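Local coordinates for protein putative antibiotic biosynthesis monooxygenase (Bordetella bronchiseptica, PDB 3GZ7) that is of unknown function but probably acts as a small dimeric alpha-beta barrel monooxygenase of the antibiotic biosynthesis type, at residues 36-41 / 67-72; 46-51 / 55-60. All coordinates share one frame; numbering follows the deposited sequence. Where two conformers were deposited one is given.

In the fold
From the N terminus, strand 21-28 leads into helix 34-49, which lies over the antiparallel sheet and supplies one side of both contacts. Its C-terminal end meets the strand that follows it, 54-62, in interaction 2, closing a short loop. Nearer its N terminus, the helix meets strand 68-75 in interaction 1, closing a longer loop inside which interaction 2 is nested. The two strands are neighbours in the sheet, joined by probable hydrogen bonds from Thr70 N to His60 O and from Val72 N to Ala58 O, each 2.8 Å. Together the contacts tie one helix along its length to two adjacent strands, and both touch the second subunit.

Interaction 1. Residues 36-41 / 67-72; sequences DFEAGV and QRYTLV
Phe37 drives the edge of its ring into a face of Tyr69, a T-shaped pair with centroids 5.2 Å apart and planes 62° apart. CD2 of Phe37 sits over the middle of the tyrosine ring, while CE2 reaches Tyr69 CG at 3.9 Å. With CG anti to the backbone N (chi1 174°), the phenylalanine ring swings off the helix toward the sheet, where Leu59 and Ile27 also pack on it. Further along, Val41 CG1 meets Leu71 CD1 at 3.9 Å, the two side chains running past one another in opposite senses.

The polar part is a single hydrogen bond, donated by Tyr69 OH to Glu38 OE2 over 2.7 Å. Glu38 OE2 lies at the edge of the tyrosine ring, near its plane, with the carboxylate turned almost perpendicular to that ring; the hydroxyl approaches 36° out of the carboxylate plane. The bond should restrain the tyrosine at its far end while Phe37 covers a face. Arg61 makes a weak, long ion pair with the same OE2, and Val114 of the second subunit packs on Glu38.

Helix 36-41 and strand 68-72 run nearly parallel, their axes 11.5 Å apart. This is helix-on-sheet packing of the ferredoxin-like alpha-beta fold; a citric acid near Leu71, probably from the crystallisation liquor, may nonetheless mark a pocket.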
ATOM      1  N   ASP A  36       6.078  -1.833 -20.797  1.00 28.57           N
ATOM      2  CA  ASP A  36       7.192  -2.760 -20.721  1.00 27.71           C
ATOM      3  C   ASP A  36       7.270  -3.304 -19.306  1.00 25.52           C
ATOM      4  O   ASP A  36       7.601  -4.478 -19.096  1.00 21.92           O
ATOM      5  CB  ASP A  36       8.529  -2.052 -21.048  1.00 29.00           C
ATOM      6  CG  ASP A  36       8.765  -1.843 -22.549  1.00 38.88           C
ATOM      7  OD1 ASP A  36       8.118  -2.528 -23.368  1.00 38.09           O
ATOM      8  OD2 ASP A  36       9.622  -0.990 -22.906  1.00 41.82           O
ATOM      9  N   PHE A  37       6.978  -2.437 -18.336  1.00 23.98           N
ATOM     10  CA  PHE A  37       7.150  -2.801 -16.932  1.00 23.64           C
ATOM     11  C   PHE A  37       6.064  -3.771 -16.558  1.00 20.99           C
ATOM     12  O   PHE A  37       6.328  -4.868 -16.078  1.00 21.19           O
ATOM     13  CB  PHE A  37       7.128  -1.567 -15.998  1.00 22.81           C
ATOM     14  CG  PHE A  37       7.170  -1.933 -14.524  1.00 21.08           C
ATOM     15  CD1 PHE A  37       8.262  -2.596 -13.994  1.00 17.12           C
ATOM     16  CD2 PHE A  37       6.097  -1.645 -13.691  1.00 19.93           C
ATOM     17  CE1 PHE A  37       8.295  -2.957 -12.644  1.00 17.11           C
ATOM     18  CE2 PHE A  37       6.114  -2.004 -12.349  1.00 14.23           C
ATOM     19  CZ  PHE A  37       7.217  -2.653 -11.829  1.00 18.62           C
ATOM     20  N   GLU A  38       4.824  -3.356 -16.799  1.00 22.19           N
ATOM     21  CA  GLU A  38       3.674  -4.229 -16.583  1.00 19.54           C
ATOM     22  C   GLU A  38       3.886  -5.586 -17.218  1.00 17.69           C
ATOM     23  O   GLU A  38       3.722  -6.567 -16.524  1.00 19.93           O
ATOM     24  CB  GLU A  38       2.396  -3.604 -17.090  1.00 17.89           C
ATOM     25  CG  GLU A  38       1.926  -2.467 -16.221  1.00 19.63           C
ATOM     26  CD  GLU A  38       0.735  -1.733 -16.765  1.00 21.41           C
ATOM     27  OE1 GLU A  38       0.083  -2.231 -17.718  1.00 29.19           O
ATOM     28  OE2 GLU A  38       0.427  -0.669 -16.178  1.00 24.42           O
ATOM     29  N   ALA A  39       4.262  -5.633 -18.503  1.00 17.65           N
ATOM     30  CA  ALA A  39       4.597  -6.919 -19.198  1.00 20.52           C
ATOM     31  C   ALA A  39       5.642  -7.732 -18.440  1.00 20.16           C
ATOM     32  O   ALA A  39       5.477  -8.948 -18.196  1.00 22.80           O
ATOM     33  CB  ALA A  39       5.068  -6.661 -20.685  1.00 16.76           C
ATOM     34  N   GLY A  40       6.701  -7.049 -18.016  1.00 20.58           N
ATOM     35  CA  GLY A  40       7.757  -7.671 -17.201  1.00 18.36           C
ATOM     36  C   GLY A  40       7.327  -8.210 -15.866  1.00 18.91           C
ATOM     37  O   GLY A  40       7.712  -9.287 -15.512  1.00 17.49           O
ATOM     38  N   VAL A  41       6.550  -7.440 -15.096  1.00 19.27           N
ATOM     39  CA  VAL A  41       5.971  -7.969 -13.860  1.00 15.30           C
ATOM     40  C   VAL A  41       5.053  -9.184 -14.123  1.00 18.42           C
ATOM     41  O   VAL A  41       5.095 -10.171 -13.371  1.00 17.96           O
ATOM     42  CB  VAL A  41       5.221  -6.892 -13.047  1.00 15.08           C
ATOM     43  CG1 VAL A  41       4.650  -7.510 -11.758  1.00 16.12           C
ATOM     44  CG2 VAL A  41       6.156  -5.689 -12.694  1.00  8.13           C
ATOM     45  N   GLN A  67       3.574   7.130 -13.750  1.00 17.86           N
ATOM     46  CA  GLN A  67       4.825   6.386 -13.772  1.00 17.04           C
ATOM     47  C   GLN A  67       5.102   5.661 -12.430  1.00 16.92           C
ATOM     48  O   GLN A  67       6.061   4.938 -12.377  1.00 13.31           O
ATOM     49  CB  GLN A  67       6.000   7.276 -14.092  1.00 17.82           C
ATOM     50  CG  GLN A  67       6.033   7.891 -15.466  1.00 22.55           C
ATOM     51  CD  GLN A  67       7.005   9.055 -15.510  1.00 23.48           C
ATOM     52  OE1 GLN A  67       8.112   8.987 -14.961  1.00 31.18           O
ATOM     53  NE2 GLN A  67       6.600  10.126 -16.154  1.00 26.42           N
ATOM     54  N   ARG A  68       4.277   5.847 -11.369  1.00 13.15           N
ATOM     55  CA  ARG A  68       4.527   5.199 -10.099  1.00 13.62           C
ATOM     56  C   ARG A  68       3.557   4.034  -9.885  1.00 16.87           C
ATOM     57  O   ARG A  68       2.338   4.142 -10.168  1.00 15.65           O
ATOM     58  CB  ARG A  68       4.421   6.173  -8.916  1.00 10.85           C
ATOM     59  CG  ARG A  68       5.316   7.351  -9.002  1.00 17.65           C
ATOM     60  CD  ARG A  68       5.314   8.216  -7.725  1.00 23.63           C
ATOM     61  NE  ARG A  68       6.655   8.766  -7.553  1.00 35.45           N
ATOM     62  CZ  ARG A  68       7.691   8.099  -7.016  1.00 37.44           C
ATOM     63  NH1 ARG A  68       7.546   6.886  -6.507  1.00 30.53           N
ATOM     64  NH2 ARG A  68       8.885   8.672  -6.957  1.00 42.79           N
ATOM     65  N   TYR A  69       4.136   2.950  -9.353  1.00 16.89           N
ATOM     66  CA  TYR A  69       3.495   1.697  -9.112  1.00 15.84           C
ATOM     67  C   TYR A  69       3.890   1.219  -7.704  1.00 17.39           C
ATOM     68  O   TYR A  69       4.898   1.681  -7.125  1.00 13.82           O
ATOM     69  CB  TYR A  69       3.948   0.640 -10.127  1.00 16.28           C
ATOM     70  CG  TYR A  69       3.517   0.839 -11.576  1.00 16.30           C
ATOM     71  CD1 TYR A  69       4.218   1.684 -12.448  1.00 18.97           C
ATOM     72  CD2 TYR A  69       2.442   0.124 -12.091  1.00 12.64           C
ATOM     73  CE1 TYR A  69       3.818   1.830 -13.788  1.00 15.75           C
ATOM     74  CE2 TYR A  69       2.044   0.263 -13.393  1.00 16.81           C
ATOM     75  CZ  TYR A  69       2.734   1.098 -14.248  1.00 18.43           C
ATOM     76  OH  TYR A  69       2.291   1.171 -15.548  1.00 17.42           O
ATOM     77  N   THR A  70       3.080   0.301  -7.160  1.00 15.74           N
ATOM     78  CA  THR A  70       3.343  -0.336  -5.889  1.00 15.45           C
ATOM     79  C   THR A  70       3.215  -1.845  -6.101  1.00 16.27           C
ATOM     80  O   THR A  70       2.127  -2.345  -6.448  1.00 16.51           O
ATOM     81  CB  THR A  70       2.335   0.065  -4.822  1.00 17.78           C
ATOM     82  OG1 THR A  70       2.210   1.476  -4.782  1.00 17.87           O
ATOM     83  CG2 THR A  70       2.718  -0.445  -3.445  1.00 12.08           C
ATOM     84  N   LEU A  71       4.306  -2.565  -5.887  1.00 12.76           N
ATOM     85  CA  LEU A  71       4.232  -4.034  -5.812  1.00 13.79           C
ATOM     86  C   LEU A  71       3.930  -4.418  -4.377  1.00 12.54           C
ATOM     87  O   LEU A  71       4.650  -3.976  -3.489  1.00 10.00           O
ATOM     88  CB  LEU A  71       5.521  -4.692  -6.276  1.00  9.00           C
ATOM     89  CG  LEU A  71       5.506  -6.174  -6.673  1.00 15.58           C
ATOM     90  CD1 LEU A  71       4.843  -6.369  -8.081  1.00  2.46           C
ATOM     91  CD2 LEU A  71       6.935  -6.738  -6.656  1.00  9.81           C
ATOM     92  N   VAL A  72       2.887  -5.241  -4.177  1.00 11.25           N
ATOM     93  CA  VAL A  72       2.525  -5.774  -2.849  1.00 13.80           C
ATOM     94  C   VAL A  72       2.694  -7.282  -2.897  1.00 14.77           C
ATOM     95  O   VAL A  72       2.068  -7.947  -3.725  1.00 16.07           O
ATOM     96  CB  VAL A  72       1.076  -5.352  -2.449  1.00 13.19           C
ATOM     97  CG1 VAL A  72       0.677  -5.879  -1.049  1.00 17.27           C
ATOM     98  CG2 VAL A  72       0.971  -3.827  -2.541  1.00  9.14           C
TER

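Interaction 2. Residues 46-51 / 55-60; sequences PLFMRA and HGVALH
Val57 presses its CG2 methyl against CB of Phe48, the tightest touch here at 3.2 Å; that is short for two carbons, so the exact value is doubtful. The same methyl lies 3.8 Å from Phe48 CG, and the two side chains cross at about a right angle. Val57 CG2 is the branch anti to the carbonyl carbon, which is what carries it from the strand to the root of the phenylalanine. Beyond CB the Phe48 ring leads away from the strand, stacking with Phe85 and meeting Trp94 edge-to-face; Leu71 packs against both Phe48 and Val57.

Selenomethionine Met49 covers the outer side of the contact. Its chain bends at chi2 (-57°) and chi3 (-73°), folding the selenium back over the strand, where SE comes to 3.8 Å from Gly56 CA and 4.2 Å from Val57 CG2. Two conformers were modelled for this exposed side chain, so its selenium contacts are doubtful in detail. Gly56 offers bare backbone there. No hydrogen bond links the two segments, although Arg45, a turn earlier on the helix, bonds through NE to Val57 O.

The contact joins helix 34-49 to strand 54-62, the second half of the split beta-alpha-beta crossover of a ferredoxin-like fold, with strand 68-75 between strands 21-28 and 54-62. At His60 the strand pairs antiparallel with one of the second subunit, continuing the sheet across the dimeric barrel.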
ATOM      1  N   PRO A  46       5.340 -15.553 -11.484  1.00 24.50           N
ATOM      2  CA  PRO A  46       5.691 -16.940 -11.092  1.00 23.55           C
ATOM      3  C   PRO A  46       7.028 -17.151 -10.343  1.00 24.63           C
ATOM      4  O   PRO A  46       7.138 -18.082  -9.539  1.00 28.63           O
ATOM      5  CB  PRO A  46       5.723 -17.683 -12.429  1.00 23.51           C
ATOM      6  CG  PRO A  46       4.838 -16.903 -13.303  1.00 27.26           C
ATOM      7  CD  PRO A  46       5.073 -15.471 -12.931  1.00 24.00           C
ATOM      8  N   LEU A  47       8.028 -16.314 -10.616  1.00 24.58           N
ATOM      9  CA  LEU A  47       9.248 -16.237  -9.795  1.00 23.29           C
ATOM     10  C   LEU A  47       8.953 -15.995  -8.349  1.00 25.51           C
ATOM     11  O   LEU A  47       9.563 -16.620  -7.465  1.00 30.17           O
ATOM     12  CB  LEU A  47      10.200 -15.107 -10.280  1.00 23.80           C
ATOM     13  CG  LEU A  47      10.821 -15.287 -11.668  1.00 23.71           C
ATOM     14  CD1 LEU A  47      11.702 -14.082 -12.148  1.00 21.39           C
ATOM     15  CD2 LEU A  47      11.576 -16.606 -11.699  1.00 27.11           C
ATOM     16  N   PHE A  48       8.078 -15.032  -8.087  1.00 25.39           N
ATOM     17  CA  PHE A  48       7.665 -14.734  -6.721  1.00 25.59           C
ATOM     18  C   PHE A  48       6.787 -15.848  -6.100  1.00 26.55           C
ATOM     19  O   PHE A  48       7.023 -16.249  -4.974  1.00 26.96           O
ATOM     20  CB  PHE A  48       6.890 -13.406  -6.652  1.00 25.63           C
ATOM     21  CG  PHE A  48       7.761 -12.164  -6.672  1.00 23.94           C
ATOM     22  CD1 PHE A  48       8.298 -11.656  -5.499  1.00 28.76           C
ATOM     23  CD2 PHE A  48       7.989 -11.480  -7.847  1.00 22.40           C
ATOM     24  CE1 PHE A  48       9.068 -10.514  -5.500  1.00 25.07           C
ATOM     25  CE2 PHE A  48       8.763 -10.352  -7.837  1.00 19.92           C
ATOM     26  CZ  PHE A  48       9.300  -9.871  -6.664  1.00 19.50           C
HETATM   27  N   MSE A  49       5.772 -16.318  -6.838  0.70 27.87           N
HETATM   28  CA  MSE A  49       4.809 -17.336  -6.332  0.70 28.12           C
HETATM   29  C   MSE A  49       5.505 -18.587  -5.884  0.70 25.06           C
HETATM   30  O   MSE A  49       5.145 -19.186  -4.871  0.70 29.14           O
HETATM   31  CB  MSE A  49       3.760 -17.735  -7.403  0.70 30.72           C
HETATM   32  CG  MSE A  49       2.803 -16.617  -7.889  0.70 35.43           C
HETATM   33 SE   MSE A  49       1.763 -15.735  -6.484  0.53 37.62          SE
HETATM   34  CE  MSE A  49       0.424 -17.124  -6.024  0.70 22.03           C
ATOM     35  N   ARG A  50       6.501 -18.997  -6.642  1.00 24.92           N
ATOM     36  CA  ARG A  50       7.348 -20.129  -6.242  1.00 24.76           C
ATOM     37  C   ARG A  50       8.466 -19.788  -5.203  1.00 24.73           C
ATOM     38  O   ARG A  50       9.172 -20.694  -4.766  1.00 24.01           O
ATOM     39  CB  ARG A  50       7.951 -20.822  -7.469  1.00 21.24           C
ATOM     40  CG  ARG A  50       9.208 -20.227  -7.972  1.00 26.46           C
ATOM     41  CD  ARG A  50       9.433 -20.687  -9.391  1.00 27.09           C
ATOM     42  NE  ARG A  50      10.709 -20.226  -9.931  1.00 29.67           N
ATOM     43  CZ  ARG A  50      10.981 -20.167 -11.233  1.00 29.04           C
ATOM     44  NH1 ARG A  50      10.078 -20.540 -12.124  1.00 33.88           N
ATOM     45  NH2 ARG A  50      12.155 -19.750 -11.646  1.00 34.45           N
ATOM     46  N   ALA A  51       8.622 -18.526  -4.790  1.00 23.72           N
ATOM     47  CA  ALA A  51       9.596 -18.191  -3.748  1.00 20.26           C
ATOM     48  C   ALA A  51       9.150 -18.781  -2.420  1.00 19.73           C
ATOM     49  O   ALA A  51       7.953 -18.887  -2.143  1.00 20.55           O
ATOM     50  CB  ALA A  51       9.770 -16.697  -3.624  1.00 21.34           C
ATOM     51  N   HIS A  55       2.935 -16.088  -0.685  1.00 19.11           N
ATOM     52  CA  HIS A  55       1.523 -16.388  -0.915  1.00 19.79           C
ATOM     53  C   HIS A  55       0.777 -15.326  -1.700  1.00 19.07           C
ATOM     54  O   HIS A  55      -0.417 -15.196  -1.529  1.00 20.01           O
ATOM     55  CB  HIS A  55       0.824 -16.591   0.429  1.00 20.58           C
ATOM     56  CG  HIS A  55       1.462 -17.670   1.246  1.00 24.90           C
ATOM     57  ND1 HIS A  55       1.115 -18.996   1.121  1.00 23.42           N
ATOM     58  CD2 HIS A  55       2.484 -17.629   2.133  1.00 24.33           C
ATOM     59  CE1 HIS A  55       1.883 -19.725   1.911  1.00 25.67           C
ATOM     60  NE2 HIS A  55       2.731 -18.921   2.529  1.00 20.04           N
ATOM     61  N   GLY A  56       1.452 -14.576  -2.577  1.00 18.02           N
ATOM     62  CA  GLY A  56       0.751 -13.639  -3.466  1.00 18.17           C
ATOM     63  C   GLY A  56       1.586 -12.433  -3.876  1.00 19.61           C
ATOM     64  O   GLY A  56       2.437 -11.996  -3.090  1.00 19.10           O
ATOM     65  N   VAL A  57       1.330 -11.951  -5.107  1.00 18.02           N
ATOM     66  CA  VAL A  57       1.956 -10.806  -5.750  1.00 17.73           C
ATOM     67  C   VAL A  57       0.909  -9.972  -6.531  1.00 18.82           C
ATOM     68  O   VAL A  57       0.204 -10.483  -7.419  1.00 21.61           O
ATOM     69  CB  VAL A  57       3.029 -11.282  -6.740  1.00 22.84           C
ATOM     70  CG1 VAL A  57       3.794 -10.088  -7.358  1.00 17.68           C
ATOM     71  CG2 VAL A  57       3.984 -12.188  -6.027  1.00 27.32           C
ATOM     72  N   ALA A  58       0.802  -8.689  -6.196  1.00 15.46           N
ATOM     73  CA  ALA A  58      -0.122  -7.745  -6.842  1.00 12.43           C
ATOM     74  C   ALA A  58       0.644  -6.442  -7.247  1.00 14.91           C
ATOM     75  O   ALA A  58       1.623  -6.017  -6.580  1.00 15.31           O
ATOM     76  CB  ALA A  58      -1.267  -7.431  -5.883  1.00  9.91           C
ATOM     77  N   LEU A  59       0.237  -5.868  -8.368  1.00 14.02           N
ATOM     78  CA  LEU A  59       0.851  -4.664  -8.945  1.00 13.75           C
ATOM     79  C   LEU A  59      -0.232  -3.599  -8.990  1.00 13.08           C
ATOM     80  O   LEU A  59      -1.348  -3.860  -9.463  1.00 12.34           O
ATOM     81  CB  LEU A  59       1.423  -4.933 -10.352  1.00 11.20           C
ATOM     82  CG  LEU A  59       2.142  -3.753 -11.036  1.00 12.44           C
ATOM     83  CD1 LEU A  59       3.342  -3.283 -10.211  1.00  3.55           C
ATOM     84  CD2 LEU A  59       2.530  -4.137 -12.470  1.00 10.59           C
ATOM     85  N   HIS A  60       0.050  -2.448  -8.404  1.00 12.12           N
ATOM     86  CA  HIS A  60      -0.885  -1.337  -8.392  1.00 12.06           C
ATOM     87  C   HIS A  60      -0.222  -0.157  -9.067  1.00 11.97           C
ATOM     88  O   HIS A  60       0.984  -0.024  -9.019  1.00  9.79           O
ATOM     89  CB  HIS A  60      -1.311  -0.946  -6.960  1.00 11.29           C
ATOM     90  CG  HIS A  60      -2.018  -2.017  -6.209  1.00 14.34           C
ATOM     91  ND1 HIS A  60      -3.387  -2.150  -6.219  1.00 23.52           N
ATOM     92  CD2 HIS A  60      -1.544  -3.032  -5.445  1.00 24.47           C
ATOM     93  CE1 HIS A  60      -3.723  -3.203  -5.491  1.00 22.67           C
ATOM     94  NE2 HIS A  60      -2.626  -3.755  -5.015  1.00 16.07           N
TER